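Local coordinates for epimerase (PDB 7CJ7), which catalyses the manganese-dependent epimerization of ketoses at C3, acting fastest on L-ribulose and also interconverting D-allulose and D-fructose, at residues E8-W20 with G31-A43. Numbering follows the deposited sequence.
Sequences EYGGHALVWSGDW and GAARAGYDYIEIA. With SOL (L-sorbose), chain C.
Trp16 lays its indole against the C-terminal part of helix 22-35, with Gly31 CA over the five-membered ring, 3.9 Å from its centroid, and Ala32 N near the six-membered ring on that same face. Val15 CG1 backs the opposite face. At the rim, NE1 donates to a water that also hydrogen-bonds Gly31 O, while CH2 meets Ala32 CB at 3.7 Å. That benzo edge then turns to the face of Tyr37 in an offset edge-to-face pair, planes at 85°; the phenol hydroxyl of Tyr37 reaches Ala275 O on helix 271-285.

Tyr39 works on the other side of the sheet. With CG set between the backbone N and the carbonyl carbon (chi1 69°), its ring folds back over the neighbouring strand, and Gly10 CA sits 3.4 Å from the centroid, almost on the ring normal, a CH-pi contact over the face. Thr244 holds the hydroxyl.

The two strands, 8-12 and 39-43, are parallel neighbours joined through helix 22-35: the first beta-alpha-beta unit of the TIM barrel. Glu41 N to Gly11 O (2.9 Å) is the straightest of the backbone bonds between them. At the N-terminal end, Asp38 OD2 takes Tyr9 N through its anti lone pair at 2.9 Å, while Tyr9 O accepts from both Asp38 N and Tyr39 N.

Toward the C-terminal ends, Ile42 CG1 covers one face of Trp20, whose NE1 bonds Thr55. Glu41 extends into the barrel, where Tyr209, Thr244 and Ser69 hold its carboxylate; OE2 lies 3.3 Å from His12 CD2, at the imidazole edge. His12, a residue that binds D-allulose and D-fructose, accepts from Leu14 N at ND1, and its NE2 lies 2.8 Å from O6 of L-sorbose in a nearly straight hydrogen bond.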
loop_
_atom_site.group_PDB
_atom_site.type_symbol
_atom_site.label_atom_id
_atom_site.label_comp_id
_atom_site.label_asym_id
_atom_site.label_seq_id
_atom_site.Cartn_x
_atom_site.Cartn_y
_atom_site.Cartn_z
ATOM N N GLU A 8 27.658 -3.638 -1.690
ATOM C CA GLU A 8 27.865 -3.370 -0.245
ATOM C C GLU A 8 26.496 -3.417 0.419
ATOM O O GLU A 8 25.499 -3.144 -0.266
ATOM C CB GLU A 8 28.583 -2.042 -0.013
ATOM C CG GLU A 8 28.031 -0.881 -0.825
ATOM C CD GLU A 8 28.738 0.438 -0.538
ATOM O OE1 GLU A 8 28.478 1.423 -1.238
ATOM O OE2 GLU A 8 29.544 0.477 0.396
ATOM N N TYR A 9 26.474 -3.783 1.699
ATOM C CA TYR A 9 25.240 -4.014 2.475
ATOM C C TYR A 9 25.104 -2.939 3.546
ATOM O O TYR A 9 26.071 -2.629 4.271
ATOM C CB TYR A 9 25.252 -5.419 3.066
ATOM C CG TYR A 9 25.493 -6.486 2.033
ATOM C CD1 TYR A 9 24.443 -7.097 1.373
ATOM C CD2 TYR A 9 26.779 -6.825 1.662
ATOM C CE1 TYR A 9 24.669 -8.067 0.414
ATOM C CE2 TYR A 9 27.023 -7.789 0.703
ATOM C CZ TYR A 9 25.964 -8.423 0.085
ATOM O OH TYR A 9 26.216 -9.371 -0.866
ATOM N N GLY A 10 23.895 -2.407 3.662
ATOM C CA GLY A 10 23.615 -1.268 4.545
ATOM C C GLY A 10 22.333 -1.455 5.315
ATOM O O GLY A 10 21.498 -2.317 4.929
ATOM N N GLY A 11 22.213 -0.708 6.409
ATOM C CA GLY A 11 20.999 -0.632 7.230
ATOM C C GLY A 11 20.447 0.775 7.210
ATOM O O GLY A 11 21.235 1.730 7.300
ATOM N N HIS A 12 19.134 0.909 7.050
ATOM C CA HIS A 12 18.427 2.207 7.143
ATOM C C HIS A 12 18.461 2.677 8.597
ATOM O O HIS A 12 18.305 1.830 9.490
ATOM C CB HIS A 12 17.011 2.051 6.587
ATOM C CG HIS A 12 16.311 3.351 6.406
ATOM N ND1 HIS A 12 15.561 3.918 7.406
ATOM C CD2 HIS A 12 16.230 4.180 5.345
ATOM C CE1 HIS A 12 15.052 5.054 6.974
ATOM N NE2 HIS A 12 15.438 5.232 5.708
ATOM N N ALA A 13 18.661 3.980 8.826
ATOM C CA ALA A 13 18.831 4.569 10.173
ATOM C C ALA A 13 17.647 4.200 11.078
ATOM O O ALA A 13 17.878 3.994 12.287
ATOM C CB ALA A 13 18.997 6.061 10.050
ATOM N N LEU A 14 16.432 4.098 10.523
ATOM C CA LEU A 14 15.179 3.921 11.311
ATOM C C LEU A 14 15.101 2.511 11.905
ATOM O O LEU A 14 14.128 2.225 12.644
ATOM C CB LEU A 14 13.972 4.190 10.412
ATOM C CG LEU A 14 13.302 5.548 10.609
ATOM C CD1 LEU A 14 12.505 5.569 11.907
ATOM C CD2 LEU A 14 14.328 6.668 10.581
ATOM N N VAL A 15 16.051 1.646 11.565
ATOM C CA VAL A 15 16.177 0.325 12.237
ATOM C C VAL A 15 16.620 0.578 13.682
ATOM O O VAL A 15 16.244 -0.228 14.548
ATOM C CB VAL A 15 17.127 -0.609 11.474
ATOM C CG1 VAL A 15 17.539 -1.801 12.318
ATOM C CG2 VAL A 15 16.490 -1.073 10.175
ATOM N N TRP A 16 17.314 1.694 13.933
ATOM C CA TRP A 16 17.981 1.966 15.232
ATOM C C TRP A 16 17.475 3.249 15.895
ATOM O O TRP A 16 17.350 3.236 17.128
ATOM C CB TRP A 16 19.499 2.002 15.070
ATOM C CG TRP A 16 20.111 0.681 14.722
ATOM C CD1 TRP A 16 20.437 -0.334 15.576
ATOM C CD2 TRP A 16 20.523 0.256 13.413
ATOM N NE1 TRP A 16 21.012 -1.366 14.882
ATOM C CE2 TRP A 16 21.084 -1.030 13.555
ATOM C CE3 TRP A 16 20.488 0.844 12.144
ATOM C CZ2 TRP A 16 21.571 -1.748 12.467
ATOM C CZ3 TRP A 16 20.976 0.132 11.073
ATOM C CH2 TRP A 16 21.516 -1.140 11.238
ATOM N N SER A 17 17.277 4.330 15.141
ATOM C CA SER A 17 17.029 5.691 15.688
ATOM C C SER A 17 15.948 6.419 14.888
ATOM O O SER A 17 16.019 6.402 13.663
ATOM C CB SER A 17 18.292 6.509 15.715
ATOM O OG SER A 17 19.249 5.929 16.583
ATOM N N GLY A 18 15.023 7.080 15.584
ATOM C CA GLY A 18 13.956 7.893 14.969
ATOM C C GLY A 18 14.394 9.324 14.706
ATOM O O GLY A 18 13.681 10.037 13.981
ATOM N N ASP A 19 15.519 9.743 15.280
ATOM C CA ASP A 19 16.076 11.108 15.111
ATOM C C ASP A 19 17.568 10.968 14.821
ATOM O O ASP A 19 18.141 9.903 15.129
ATOM C CB ASP A 19 15.841 11.975 16.348
ATOM C CG ASP A 19 16.650 11.535 17.555
ATOM O OD1 ASP A 19 17.666 10.830 17.360
ATOM O OD2 ASP A 19 16.259 11.899 18.682
ATOM N N TRP A 20 18.168 11.998 14.241
ATOM C CA TRP A 20 19.630 12.030 13.999
ATOM C C TRP A 20 20.276 13.059 14.931
ATOM O O TRP A 20 21.051 13.893 14.447
ATOM C CB TRP A 20 19.938 12.297 12.523
ATOM C CG TRP A 20 21.300 11.809 12.148
ATOM C CD1 TRP A 20 22.431 12.554 12.010
ATOM C CD2 TRP A 20 21.701 10.439 11.962
ATOM N NE1 TRP A 20 23.499 11.749 11.730
ATOM C CE2 TRP A 20 23.082 10.447 11.686
ATOM C CE3 TRP A 20 21.031 9.212 12.011
ATOM C CZ2 TRP A 20 23.797 9.278 11.433
ATOM C CZ3 TRP A 20 21.739 8.056 11.765
ATOM C CH2 TRP A 20 23.105 8.089 11.484
ATOM N N GLY A 31 25.196 0.527 16.040
ATOM C CA GLY A 31 24.288 -0.595 15.735
ATOM C C GLY A 31 24.603 -1.233 14.389
ATOM O O GLY A 31 24.753 -2.464 14.331
ATOM N N ALA A 32 24.695 -0.429 13.328
ATOM C CA ALA A 32 25.019 -0.903 11.963
ATOM C C ALA A 32 26.402 -1.567 11.952
ATOM O O ALA A 32 26.534 -2.652 11.356
ATOM C CB ALA A 32 24.926 0.239 10.994
ATOM N N ALA A 33 27.397 -0.970 12.620
ATOM C CA ALA A 33 28.766 -1.532 12.724
ATOM C C ALA A 33 28.709 -2.884 13.448
ATOM O O ALA A 33 29.331 -3.857 12.962
ATOM C CB ALA A 33 29.682 -0.566 13.437
ATOM N N ARG A 34 27.980 -2.945 14.564
ATOM C CA ARG A 34 27.856 -4.150 15.431
ATOM C C ARG A 34 27.281 -5.323 14.618
ATOM O O ARG A 34 27.774 -6.456 14.767
ATOM C CB ARG A 34 26.968 -3.822 16.635
ATOM C CG ARG A 34 26.807 -4.976 17.611
ATOM C CD ARG A 34 26.554 -4.481 19.017
ATOM N NE ARG A 34 25.294 -3.777 19.117
ATOM C CZ ARG A 34 25.161 -2.465 19.257
ATOM N NH1 ARG A 34 23.955 -1.936 19.310
ATOM N NH2 ARG A 34 26.216 -1.678 19.304
ATOM N N ALA A 35 26.264 -5.064 13.799
ATOM C CA ALA A 35 25.561 -6.079 12.981
ATOM C C ALA A 35 26.420 -6.533 11.790
ATOM O O ALA A 35 26.098 -7.569 11.213
ATOM C CB ALA A 35 24.243 -5.518 12.521
ATOM N N GLY A 36 27.441 -5.766 11.402
ATOM C CA GLY A 36 28.390 -6.141 10.333
ATOM C C GLY A 36 28.030 -5.511 8.994
ATOM O O GLY A 36 28.518 -5.988 7.959
ATOM N N TYR A 37 27.205 -4.465 8.992
ATOM C CA TYR A 37 26.888 -3.702 7.759
ATOM C C TYR A 37 28.130 -2.922 7.299
ATOM O O TYR A 37 29.005 -2.580 8.128
ATOM C CB TYR A 37 25.684 -2.785 7.971
ATOM C CG TYR A 37 24.375 -3.521 8.076
ATOM C CD1 TYR A 37 23.645 -3.861 6.949
ATOM C CD2 TYR A 37 23.881 -3.917 9.305
ATOM C CE1 TYR A 37 22.452 -4.551 7.046
ATOM C CE2 TYR A 37 22.677 -4.593 9.420
ATOM C CZ TYR A 37 21.963 -4.923 8.283
ATOM O OH TYR A 37 20.776 -5.595 8.373
ATOM N N ASP A 38 28.210 -2.673 5.988
ATOM C CA ASP A 38 29.263 -1.849 5.343
ATOM C C ASP A 38 28.926 -0.359 5.472
ATOM O O ASP A 38 29.861 0.455 5.576
ATOM C CB ASP A 38 29.417 -2.220 3.870
ATOM C CG ASP A 38 29.787 -3.672 3.665
ATOM O OD1 ASP A 38 30.779 -4.102 4.280
ATOM O OD2 ASP A 38 29.081 -4.360 2.906
ATOM N N TYR A 39 27.647 0.002 5.436
ATOM C CA TYR A 39 27.236 1.426 5.486
ATOM C C TYR A 39 25.922 1.563 6.243
ATOM O O TYR A 39 25.196 0.574 6.443
ATOM C CB TYR A 39 27.142 2.028 4.077
ATOM C CG TYR A 39 26.018 1.502 3.221
ATOM C CD1 TYR A 39 24.771 2.094 3.229
ATOM C CD2 TYR A 39 26.190 0.393 2.416
ATOM C CE1 TYR A 39 23.736 1.621 2.439
ATOM C CE2 TYR A 39 25.160 -0.105 1.637
ATOM C CZ TYR A 39 23.918 0.494 1.662
ATOM O OH TYR A 39 22.894 -0.005 0.905
ATOM N N ILE A 40 25.652 2.785 6.672
ATOM C CA ILE A 40 24.319 3.196 7.193
ATOM C C ILE A 40 23.695 4.134 6.162
ATOM O O ILE A 40 24.422 4.945 5.561
ATOM C CB ILE A 40 24.449 3.854 8.573
ATOM C CG1 ILE A 40 23.070 4.248 9.106
ATOM C CG2 ILE A 40 25.397 5.039 8.513
ATOM C CD1 ILE A 40 22.939 4.158 10.583
ATOM N N GLU A 41 22.390 3.997 5.945
ATOM C CA GLU A 41 21.627 4.901 5.074
ATOM C C GLU A 41 20.957 5.927 5.972
ATOM O O GLU A 41 20.067 5.558 6.739
ATOM C CB GLU A 41 20.626 4.127 4.225
ATOM C CG GLU A 41 19.954 4.999 3.183
ATOM C CD GLU A 41 18.968 4.209 2.357
ATOM O OE1 GLU A 41 19.416 3.270 1.658
ATOM O OE2 GLU A 41 17.761 4.500 2.461
ATOM N N ILE A 42 21.422 7.164 5.901
ATOM C CA ILE A 42 20.891 8.270 6.743
ATOM C C ILE A 42 19.672 8.870 6.051
ATOM O O ILE A 42 19.781 9.197 4.871
ATOM C CB ILE A 42 21.994 9.309 7.010
ATOM C CG1 ILE A 42 23.195 8.660 7.702
ATOM C CG2 ILE A 42 21.427 10.474 7.800
ATOM C CD1 ILE A 42 24.408 9.555 7.823
ATOM N N ALA A 43 18.561 8.994 6.772
ATOM C CA ALA A 43 17.320 9.652 6.305
ATOM C C ALA A 43 17.497 11.168 6.453
ATOM O O ALA A 43 17.656 11.630 7.587
ATOM C CB ALA A 43 16.155 9.131 7.110
HETATM C C1 SOL C . 9.548 4.742 1.657
HETATM O O1 SOL C . 8.450 3.860 1.669
HETATM C C2 SOL C . 10.834 4.026 1.398
HETATM O O2 SOL C . 10.837 2.934 0.855
HETATM C C3 SOL C . 12.129 4.668 1.874
HETATM O O3 SOL C . 13.239 4.129 1.193
HETATM C C4 SOL C . 12.090 6.185 1.713
HETATM O O4 SOL C . 11.937 6.511 0.330
HETATM C C5 SOL C . 13.343 6.889 2.238
HETATM O O5 SOL C . 13.293 8.270 1.880
HETATM C C6 SOL C . 13.515 6.781 3.739
HETATM O O6 SOL C . 14.727 7.419 4.153
HETATM O O HOH W 1 22.817 -4.052 15.460
#